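PDB 1W5T: ORC1-type DNA replication protein 2 from Aeropyrum pernix, which binds DNA and ATP and takes part in regulating the initiation of DNA replication, as a Cdc6/Orc-type AAA+ ATPase. Local coordinates for residues I20-L34 with K65-S77. Sequence-based numbering, arbitrary orientation.
Sequences IPPELRVRRGEAEAL and KTTLAKFTVKRVS. With MG (magnesium ion), chain E; ANP (phosphoaminophosphonic acid-adenylate ester), chain D.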
loop_
_atom_site.group_PDB
_atom_site.type_symbol
_atom_site.label_atom_id
_atom_site.label_comp_id
_atom_site.label_asym_id
_atom_site.label_seq_id
_atom_site.Cartn_x
_atom_site.Cartn_y
_atom_site.Cartn_z
ATOM N N ILE A 20 -9.240 0.268 -12.995
ATOM C CA ILE A 20 -8.209 -0.729 -13.294
ATOM C C ILE A 20 -8.007 -0.801 -14.803
ATOM O O ILE A 20 -8.956 -1.050 -15.543
ATOM C CB ILE A 20 -8.659 -2.130 -12.788
ATOM C CG1 ILE A 20 -9.157 -2.053 -11.305
ATOM C CG2 ILE A 20 -7.529 -3.143 -12.953
ATOM C CD1 ILE A 20 -8.020 -1.752 -10.274
ATOM N N PRO A 21 -6.795 -0.550 -15.279
ATOM C CA PRO A 21 -6.574 -0.537 -16.720
ATOM C C PRO A 21 -6.756 -1.937 -17.307
ATOM O O PRO A 21 -6.590 -2.886 -16.550
ATOM C CB PRO A 21 -5.158 0.049 -16.870
ATOM C CG PRO A 21 -4.584 0.055 -15.563
ATOM C CD PRO A 21 -5.598 -0.166 -14.526
ATOM N N PRO A 22 -7.130 -2.066 -18.590
ATOM C CA PRO A 22 -7.357 -3.403 -19.197
ATOM C C PRO A 22 -6.063 -4.245 -19.282
ATOM O O PRO A 22 -6.145 -5.445 -19.436
ATOM C CB PRO A 22 -7.855 -3.093 -20.617
ATOM C CG PRO A 22 -7.410 -1.675 -20.912
ATOM C CD PRO A 22 -7.314 -0.967 -19.555
ATOM N N GLU A 23 -4.896 -3.597 -19.201
ATOM C CA GLU A 23 -3.592 -4.277 -19.202
ATOM C C GLU A 23 -2.657 -3.558 -18.272
ATOM O O GLU A 23 -2.839 -2.372 -18.053
ATOM C CB GLU A 23 -2.981 -4.276 -20.614
ATOM C CG GLU A 23 -3.346 -5.541 -21.411
ATOM C CD GLU A 23 -2.362 -5.862 -22.534
ATOM O OE1 GLU A 23 -1.631 -4.913 -22.937
ATOM O OE2 GLU A 23 -2.319 -7.044 -23.014
ATOM N N LEU A 24 -1.654 -4.234 -17.735
ATOM C CA LEU A 24 -0.590 -3.520 -17.005
ATOM C C LEU A 24 0.661 -3.358 -17.855
ATOM O O LEU A 24 1.084 -4.291 -18.516
ATOM C CB LEU A 24 -0.206 -4.209 -15.702
ATOM C CG LEU A 24 -1.152 -4.164 -14.491
ATOM C CD1 LEU A 24 -0.480 -4.798 -13.267
ATOM C CD2 LEU A 24 -1.654 -2.797 -14.169
ATOM N N ARG A 25 1.283 -2.189 -17.807
ATOM C CA ARG A 25 2.512 -1.965 -18.578
ATOM C C ARG A 25 3.762 -1.796 -17.705
ATOM O O ARG A 25 4.900 -1.713 -18.192
ATOM C CB ARG A 25 2.342 -0.743 -19.496
ATOM C CG ARG A 25 1.286 -0.919 -20.567
ATOM C CD ARG A 25 1.508 -0.042 -21.753
ATOM N NE ARG A 25 0.312 0.025 -22.603
ATOM C CZ ARG A 25 -0.084 1.111 -23.263
ATOM N NH1 ARG A 25 0.614 2.241 -23.173
ATOM N NH2 ARG A 25 -1.175 1.052 -24.020
ATOM N N VAL A 26 3.516 -1.692 -16.420
ATOM C CA VAL A 26 4.511 -1.675 -15.396
ATOM C C VAL A 26 3.923 -2.636 -14.379
ATOM O O VAL A 26 2.717 -2.643 -14.177
ATOM C CB VAL A 26 4.654 -0.268 -14.761
ATOM C CG1 VAL A 26 5.776 -0.279 -13.702
ATOM C CG2 VAL A 26 4.915 0.818 -15.840
ATOM N N ARG A 27 4.773 -3.454 -13.763
ATOM C CA ARG A 27 4.372 -4.537 -12.835
ATOM C C ARG A 27 3.659 -5.736 -13.548
ATOM O O ARG A 27 3.005 -6.597 -12.906
ATOM C CB ARG A 27 3.600 -3.976 -11.616
ATOM C CG ARG A 27 4.293 -2.785 -10.888
ATOM C CD ARG A 27 5.755 -3.071 -10.357
ATOM N NE ARG A 27 6.354 -1.901 -9.696
ATOM C CZ ARG A 27 7.514 -1.325 -10.042
ATOM N NH1 ARG A 27 8.261 -1.788 -11.052
ATOM N NH2 ARG A 27 7.932 -0.261 -9.373
ATOM N N ARG A 28 3.794 -5.793 -14.871
ATOM C CA ARG A 28 3.148 -6.834 -15.630
ATOM C C ARG A 28 3.714 -8.201 -15.224
ATOM O O ARG A 28 2.946 -9.140 -14.957
ATOM C CB ARG A 28 3.275 -6.578 -17.135
ATOM C CG ARG A 28 2.627 -7.622 -17.974
ATOM C CD ARG A 28 3.325 -7.867 -19.281
ATOM N NE ARG A 28 3.156 -6.746 -20.182
ATOM C CZ ARG A 28 4.041 -5.787 -20.510
ATOM N NH1 ARG A 28 3.619 -4.850 -21.342
ATOM N NH2 ARG A 28 5.301 -5.730 -20.060
ATOM N N GLY A 29 5.038 -8.304 -15.137
ATOM C CA GLY A 29 5.673 -9.536 -14.724
ATOM C C GLY A 29 5.279 -9.989 -13.339
ATOM O O GLY A 29 5.018 -11.186 -13.144
ATOM N N GLU A 30 5.209 -9.061 -12.383
ATOM C CA GLU A 30 4.782 -9.429 -11.055
ATOM C C GLU A 30 3.358 -9.937 -11.039
ATOM O O GLU A 30 3.069 -10.869 -10.316
ATOM C CB GLU A 30 5.009 -8.333 -9.996
ATOM C CG GLU A 30 5.370 -6.948 -10.499
ATOM C CD GLU A 30 6.742 -6.853 -11.168
ATOM O OE1 GLU A 30 7.762 -6.765 -10.450
ATOM O OE2 GLU A 30 6.778 -6.829 -12.416
ATOM N N ALA A 31 2.495 -9.358 -11.872
ATOM C CA ALA A 31 1.113 -9.817 -11.989
ATOM C C ALA A 31 1.025 -11.199 -12.602
ATOM O O ALA A 31 0.192 -11.991 -12.192
ATOM C CB ALA A 31 0.269 -8.837 -12.804
ATOM N N GLU A 32 1.880 -11.486 -13.579
ATOM C CA GLU A 32 1.921 -12.823 -14.186
ATOM C C GLU A 32 2.393 -13.904 -13.242
ATOM O O GLU A 32 1.857 -15.008 -13.270
ATOM C CB GLU A 32 2.847 -12.845 -15.357
ATOM C CG GLU A 32 2.629 -11.671 -16.256
ATOM C CD GLU A 32 1.839 -12.009 -17.484
ATOM O OE1 GLU A 32 0.669 -12.458 -17.327
ATOM O OE2 GLU A 32 2.389 -11.778 -18.597
ATOM N N ALA A 33 3.383 -13.565 -12.416
ATOM C CA ALA A 33 3.990 -14.494 -11.481
ATOM C C ALA A 33 2.996 -14.893 -10.433
ATOM O O ALA A 33 2.904 -16.072 -10.119
ATOM C CB ALA A 33 5.246 -13.885 -10.806
ATOM N N LEU A 34 2.264 -13.902 -9.910
ATOM C CA LEU A 34 1.220 -14.104 -8.927
ATOM C C LEU A 34 0.078 -14.891 -9.526
ATOM O O LEU A 34 -0.449 -15.794 -8.900
ATOM C CB LEU A 34 0.665 -12.770 -8.457
ATOM C CG LEU A 34 1.213 -12.145 -7.197
ATOM C CD1 LEU A 34 0.379 -10.894 -6.933
ATOM C CD2 LEU A 34 1.129 -13.090 -6.041
ATOM N N LYS A 65 -0.262 -1.383 -4.906
ATOM C CA LYS A 65 -0.666 -2.518 -4.088
ATOM C C LYS A 65 -2.069 -3.039 -4.436
ATOM O O LYS A 65 -2.259 -4.229 -4.785
ATOM C CB LYS A 65 -0.590 -2.170 -2.597
ATOM C CG LYS A 65 0.818 -2.020 -2.074
ATOM C CD LYS A 65 0.881 -1.699 -0.587
ATOM C CE LYS A 65 0.131 -0.429 -0.170
ATOM N NZ LYS A 65 0.885 0.865 -0.399
ATOM N N THR A 66 -3.050 -2.140 -4.351
ATOM C CA THR A 66 -4.432 -2.493 -4.626
ATOM C C THR A 66 -4.650 -2.867 -6.086
ATOM O O THR A 66 -5.256 -3.881 -6.376
ATOM C CB THR A 66 -5.365 -1.344 -4.160
ATOM O OG1 THR A 66 -5.185 -1.154 -2.756
ATOM C CG2 THR A 66 -6.819 -1.738 -4.272
ATOM N N THR A 67 -4.146 -2.036 -6.988
ATOM C CA THR A 67 -4.229 -2.273 -8.431
ATOM C C THR A 67 -3.617 -3.598 -8.864
ATOM O O THR A 67 -4.212 -4.305 -9.627
ATOM C CB THR A 67 -3.544 -1.115 -9.188
ATOM O OG1 THR A 67 -4.311 0.064 -8.981
ATOM C CG2 THR A 67 -3.602 -1.343 -10.741
ATOM N N LEU A 68 -2.412 -3.898 -8.410
ATOM C CA LEU A 68 -1.797 -5.192 -8.716
ATOM C C LEU A 68 -2.671 -6.336 -8.239
ATOM O O LEU A 68 -2.839 -7.322 -8.947
ATOM C CB LEU A 68 -0.426 -5.332 -8.041
ATOM C CG LEU A 68 0.351 -6.628 -8.370
ATOM C CD1 LEU A 68 0.484 -6.858 -9.897
ATOM C CD2 LEU A 68 1.733 -6.653 -7.654
ATOM N N ALA A 69 -3.210 -6.223 -7.030
ATOM C CA ALA A 69 -3.951 -7.338 -6.465
ATOM C C ALA A 69 -5.225 -7.555 -7.285
ATOM O O ALA A 69 -5.547 -8.685 -7.629
ATOM C CB ALA A 69 -4.272 -7.082 -4.970
ATOM N N LYS A 70 -5.929 -6.471 -7.628
ATOM C CA LYS A 70 -7.174 -6.640 -8.350
ATOM C C LYS A 70 -6.919 -7.043 -9.763
ATOM O O LYS A 70 -7.625 -7.884 -10.286
ATOM C CB LYS A 70 -8.037 -5.404 -8.346
ATOM C CG LYS A 70 -8.663 -5.091 -7.054
ATOM C CD LYS A 70 -9.305 -3.719 -7.163
ATOM C CE LYS A 70 -10.442 -3.591 -6.172
ATOM N NZ LYS A 70 -10.751 -2.158 -6.034
ATOM N N PHE A 71 -5.897 -6.479 -10.388
ATOM C CA PHE A 71 -5.608 -6.886 -11.745
ATOM C C PHE A 71 -5.281 -8.379 -11.813
ATOM O O PHE A 71 -5.721 -9.041 -12.732
ATOM C CB PHE A 71 -4.487 -6.038 -12.356
ATOM C CG PHE A 71 -4.159 -6.407 -13.775
ATOM C CD1 PHE A 71 -4.859 -5.843 -14.827
ATOM C CD2 PHE A 71 -3.095 -7.292 -14.064
ATOM C CE1 PHE A 71 -4.545 -6.183 -16.159
ATOM C CE2 PHE A 71 -2.746 -7.605 -15.392
ATOM C CZ PHE A 71 -3.498 -7.081 -16.439
ATOM N N THR A 72 -4.505 -8.879 -10.840
ATOM C CA THR A 72 -4.033 -10.263 -10.822
ATOM C C THR A 72 -5.192 -11.267 -10.755
ATOM O O THR A 72 -5.236 -12.281 -11.485
ATOM C CB THR A 72 -3.143 -10.437 -9.596
ATOM O OG1 THR A 72 -1.921 -9.753 -9.837
ATOM C CG2 THR A 72 -2.739 -11.869 -9.433
ATOM N N VAL A 73 -6.122 -10.965 -9.852
ATOM C CA VAL A 73 -7.266 -11.796 -9.629
ATOM C C VAL A 73 -8.118 -11.802 -10.901
ATOM O O VAL A 73 -8.636 -12.856 -11.337
ATOM C CB VAL A 73 -8.044 -11.306 -8.384
ATOM C CG1 VAL A 73 -9.403 -11.969 -8.306
ATOM C CG2 VAL A 73 -7.190 -11.592 -7.104
ATOM N N LYS A 74 -8.213 -10.631 -11.520
ATOM C CA LYS A 74 -8.893 -10.508 -12.799
ATOM C C LYS A 74 -8.267 -11.454 -13.825
ATOM O O LYS A 74 -8.988 -12.232 -14.461
ATOM C CB LYS A 74 -8.926 -9.051 -13.283
ATOM C CG LYS A 74 -9.804 -8.795 -14.498
ATOM C CD LYS A 74 -9.790 -7.290 -14.895
ATOM C CE LYS A 74 -8.543 -6.876 -15.751
ATOM N NZ LYS A 74 -8.237 -5.381 -15.778
ATOM N N ARG A 75 -6.946 -11.434 -13.942
ATOM C CA ARG A 75 -6.237 -12.391 -14.814
ATOM C C ARG A 75 -6.434 -13.859 -14.471
ATOM O O ARG A 75 -6.617 -14.665 -15.359
ATOM C CB ARG A 75 -4.736 -12.045 -14.914
ATOM C CG ARG A 75 -4.532 -10.707 -15.657
ATOM C CD ARG A 75 -4.828 -10.786 -17.145
ATOM N NE ARG A 75 -3.906 -11.737 -17.760
ATOM C CZ ARG A 75 -4.149 -12.977 -18.230
ATOM N NH1 ARG A 75 -5.368 -13.531 -18.259
ATOM N NH2 ARG A 75 -3.102 -13.659 -18.706
ATOM N N VAL A 76 -6.363 -14.215 -13.193
ATOM C CA VAL A 76 -6.630 -15.597 -12.802
ATOM C C VAL A 76 -8.022 -16.025 -13.366
ATOM O O VAL A 76 -8.173 -17.048 -14.051
ATOM C CB VAL A 76 -6.537 -15.759 -11.282
ATOM C CG1 VAL A 76 -6.993 -17.140 -10.846
ATOM C CG2 VAL A 76 -5.097 -15.518 -10.831
ATOM N N SER A 77 -9.017 -15.194 -13.123
ATOM C CA SER A 77 -10.364 -15.412 -13.632
ATOM C C SER A 77 -10.452 -15.549 -15.168
ATOM O O SER A 77 -11.087 -16.507 -15.652
ATOM C CB SER A 77 -11.281 -14.277 -13.161
ATOM O OG SER A 77 -12.621 -14.716 -13.058
HETATM MG MG MG E . -4.259 0.505 -1.505
HETATM P PG ANP D . -2.123 3.368 -0.827
HETATM O O1G ANP D . -2.907 4.713 -0.520
HETATM O O2G ANP D . -3.050 2.150 -0.390
HETATM O O3G ANP D . -0.710 3.289 -0.107
HETATM P PB ANP D . -1.679 1.801 -3.331
HETATM O O1B ANP D . -2.690 0.638 -2.977
HETATM O O2B ANP D . -0.230 1.310 -3.033
HETATM N N3B ANP D . -2.013 3.279 -2.539
HETATM P PA ANP D . -2.982 1.992 -5.888
HETATM O O1A ANP D . -3.070 0.501 -6.461
HETATM O O2A ANP D . -4.366 2.370 -5.216
HETATM O O3A ANP D . -1.712 2.189 -4.910
HETATM O "O5'" ANP D . -2.556 2.997 -7.077
HETATM C "C5'" ANP D . -2.530 4.433 -7.114
HETATM C "C4'" ANP D . -3.015 4.830 -8.511
HETATM O "O4'" ANP D . -2.036 4.489 -9.500
HETATM C "C3'" ANP D . -4.263 4.066 -8.947
HETATM O "O3'" ANP D . -5.024 4.912 -9.763
HETATM C "C2'" ANP D . -3.744 2.914 -9.797
HETATM O "O2'" ANP D . -4.661 2.361 -10.742
HETATM C "C1'" ANP D . -2.546 3.569 -10.470
HETATM N N9 ANP D . -1.483 2.592 -10.677
HETATM C C8 ANP D . -0.600 2.149 -9.712
HETATM N N7 ANP D . 0.277 1.240 -10.207
HETATM C C5 ANP D . 0.015 1.099 -11.515
HETATM C C6 ANP D . 0.486 0.339 -12.718
HETATM N N6 ANP D . 1.531 -0.536 -12.668
HETATM N N1 ANP D . -0.162 0.498 -13.904
HETATM C C2 ANP D . -1.190 1.319 -14.061
HETATM N N3 ANP D . -1.724 2.051 -13.052
HETATM C C4 ANP D . -1.131 1.965 -11.763
HETATM O O HOH W 1 -3.693 -1.033 -0.117
HETATM O O HOH W 2 -5.473 1.669 -2.922
#
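Leu24 sets its CG over the face of the Phe71 ring, 3.8 Å from the centroid and 13° off the normal, a CH-pi contact in the AAA+ ATPase fold, beside the adenine pocket. Here the Walker A helix 65-77 packs against the loop 20-27 and helix 28-34, which crosses it at -51°. Phe71 has CG anti to the backbone N (chi1 -179°), which carries the ring out under the loop; Ile20 CG2, the carbonyl oxygens of Pro21 and Pro22, and Ala31 CB line its edge. A flat, wide side chain suits this place, and an alanine here would probably leave Leu24 without its platform and open a gap between loop and helix. Ile20 also lays CD1 3.9 Å from Lys70 CD, the two chains crossing at about a right angle, an aliphatic contact that suits lysine's long methylene stem. Where the helices meet, Ala31 is small enough for its CB to come within 3.5 Å of Leu68 CD1. Beside it Thr72 packs its methyl CG2 against Leu34 CB at 3.7 Å, while its hydroxyl donates to Leu68 O at 2.7 Å, so that this buried OG1 is satisfied within its own helix.

Leu24 also turns CD2 to the adenine, 3.6 Å from N1 of the bound ATP analogue, and the carbonyl of Val26 accepts a hydrogen bond from the base's N6. The same loop therefore both packs on the helix and touches the adenine, while Arg27 sends its guanidinium away to a salt bridge with Glu219. At the helix start, Lys65 NZ hydrogen-bonds to O2B and O3G of the nucleotide, and Thr67 N and OG1 both donate to O1A. Thr66 OG1 binds the magnesium ion at 2.3 Å, alongside O1B, O2G and two waters.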